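Long-range contact in replication protein B (Plasmid RSF1010, PDB 3H20), which synthesises the primers that start replication of the plasmid DNA, building them on single-stranded DNA from nucleoside triphosphates, probably with release of diphosphate: residues Arg12-Met17 with Val61-Ala66. Residues are numbered along the deposited sequence; the frame is centred on the assembly and turned at random.
With DPO (diphosphate), chain E.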
# COMPACT_ATOMS: atom_id res chain seq x y z
N ARG A 12 16.17 9.74 -27.10
CA ARG A 12 17.17 9.78 -26.02
C ARG A 12 16.64 9.28 -24.68
O ARG A 12 17.37 8.58 -23.97
CB ARG A 12 17.75 11.18 -25.81
CG ARG A 12 18.65 11.65 -26.93
CD ARG A 12 19.12 13.10 -26.70
NE ARG A 12 19.93 13.53 -27.84
CZ ARG A 12 20.50 14.73 -27.96
NH1 ARG A 12 20.36 15.66 -27.03
NH2 ARG A 12 21.23 14.99 -29.04
N GLN A 13 15.40 9.63 -24.34
CA GLN A 13 14.79 9.18 -23.07
C GLN A 13 14.60 7.65 -23.03
O GLN A 13 14.97 7.01 -22.04
CB GLN A 13 13.47 9.92 -22.75
CG GLN A 13 12.80 9.48 -21.42
CD GLN A 13 11.69 10.41 -20.90
OE1 GLN A 13 11.52 11.54 -21.37
NE2 GLN A 13 10.95 9.93 -19.89
N LEU A 14 14.04 7.09 -24.10
CA LEU A 14 13.90 5.62 -24.22
C LEU A 14 15.23 4.87 -24.13
O LEU A 14 15.31 3.82 -23.48
CB LEU A 14 13.17 5.22 -25.53
CG LEU A 14 11.78 5.83 -25.80
CD1 LEU A 14 11.24 5.39 -27.18
CD2 LEU A 14 10.78 5.49 -24.70
N LYS A 15 16.27 5.39 -24.78
CA LYS A 15 17.59 4.75 -24.71
C LYS A 15 18.13 4.79 -23.28
O LYS A 15 18.66 3.79 -22.80
CB LYS A 15 18.60 5.40 -25.68
CG LYS A 15 20.02 4.77 -25.62
CD LYS A 15 21.01 5.57 -26.46
CE LYS A 15 22.46 5.35 -26.02
NZ LYS A 15 23.40 6.02 -26.96
N ALA A 16 17.99 5.95 -22.62
CA ALA A 16 18.51 6.14 -21.26
C ALA A 16 17.76 5.25 -20.27
O ALA A 16 18.35 4.74 -19.30
CB ALA A 16 18.41 7.60 -20.85
N MET A 17 16.46 5.10 -20.49
CA MET A 17 15.65 4.20 -19.67
C MET A 17 16.03 2.75 -19.95
O MET A 17 16.15 1.94 -19.04
CB MET A 17 14.16 4.45 -19.89
CG MET A 17 13.66 5.77 -19.25
SD MET A 17 11.92 6.10 -19.60
CE MET A 17 11.13 5.08 -18.35
N VAL A 61 1.23 13.44 -21.23
CA VAL A 61 1.83 12.20 -21.73
C VAL A 61 2.83 11.65 -20.70
O VAL A 61 3.80 12.32 -20.33
CB VAL A 61 2.54 12.40 -23.10
CG1 VAL A 61 3.01 11.05 -23.69
CG2 VAL A 61 1.62 13.13 -24.10
N TYR A 62 2.58 10.41 -20.26
CA TYR A 62 3.33 9.78 -19.18
C TYR A 62 3.99 8.49 -19.65
O TYR A 62 3.58 7.89 -20.66
CB TYR A 62 2.40 9.45 -18.02
CG TYR A 62 1.72 10.65 -17.38
CD1 TYR A 62 2.33 11.36 -16.35
CD2 TYR A 62 0.46 11.05 -17.79
CE1 TYR A 62 1.70 12.46 -15.75
CE2 TYR A 62 -0.18 12.15 -17.21
CZ TYR A 62 0.45 12.84 -16.19
OH TYR A 62 -0.19 13.93 -15.62
N ILE A 63 5.02 8.05 -18.92
CA ILE A 63 5.81 6.88 -19.32
C ILE A 63 6.37 6.14 -18.10
O ILE A 63 6.70 6.75 -17.07
CB ILE A 63 6.97 7.25 -20.34
CG1 ILE A 63 7.64 5.98 -20.88
CG2 ILE A 63 8.04 8.17 -19.69
CD1 ILE A 63 8.70 6.23 -21.96
N ARG A 64 6.40 4.81 -18.21
CA ARG A 64 7.06 3.95 -17.24
C ARG A 64 7.45 2.66 -17.95
O ARG A 64 6.89 2.35 -19.02
CB ARG A 64 6.14 3.65 -16.04
CG ARG A 64 4.88 2.85 -16.38
CD ARG A 64 3.95 2.66 -15.19
NE ARG A 64 2.75 1.92 -15.59
CZ ARG A 64 1.60 1.89 -14.92
NH1 ARG A 64 1.44 2.55 -13.78
NH2 ARG A 64 0.58 1.19 -15.41
N PRO A 65 8.40 1.89 -17.38
CA PRO A 65 8.65 0.55 -17.91
C PRO A 65 7.39 -0.31 -17.85
O PRO A 65 6.56 -0.15 -16.93
CB PRO A 65 9.75 -0.00 -16.98
CG PRO A 65 10.43 1.24 -16.43
CD PRO A 65 9.30 2.22 -16.25
N ALA A 66 7.21 -1.18 -18.84
CA ALA A 66 6.05 -2.06 -18.87
C ALA A 66 6.07 -3.01 -17.68
O ALA A 66 7.13 -3.31 -17.13
CB ALA A 66 6.01 -2.85 -20.18
P1 DPO E . 1.80 15.13 -12.70
O1 DPO E . 1.64 15.36 -11.12
O2 DPO E . 0.50 14.57 -13.23
O3 DPO E . 3.08 14.36 -12.94
O4 DPO E . 1.96 16.64 -13.26
P2 DPO E . 3.06 17.67 -12.68
O5 DPO E . 2.60 17.96 -11.27
O6 DPO E . 4.37 16.92 -12.79
O7 DPO E . 2.94 18.87 -13.59
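Strand 59-65 meets the helix ending at Met17 through Ile63, which packs against Gln13, Leu14 and Met17. Before it, Tyr62 faces the other way, to the bound diphosphate. Tyr62 OH donates a hydrogen bond of 2.6 Å to O2 of the diphosphate, which lies at the ring edge. Arg145, Asn151 and Lys153 complete the pocket. A phenylalanine in place of Tyr62 would probably keep the ring but leave O2 without this donor. Ile63 carries most of the helix contact. Its CG1 stands anti to the backbone N (chi1 -172°), and the extended branch brings CD1 to Leu14 CD2 at 3.5 Å and to Met17 SD at 4.0 Å. Its other branch, CG2, meets Gln13 NE2 at 3.4 Å. The Gln13 amide is buried but satisfied: NE2 donates a hydrogen bond to Arg145 O, and OE1 accepts one from Ala147 N. Gln13 thus ties the helix to the backbone at Arg145, a diphosphate-binding residue. Arg64 starts out away from the helix; its NE forms a salt bridge with Asp23 and its NH1 a hydrogen bond to Arg141 O. At Pro65 the Met17 chain bends at chi3 (82°), and its CE lies 4.0 Å from Pro65 CD. The axes of 12-17 and 61-65 approach to 10.5 Å and run the same way, 24° apart. Strand 59-65 lies between strands 21-28 and 144-145. Helix 6-17 packs on one sheet face, near helix 41-46 and strand 96-99.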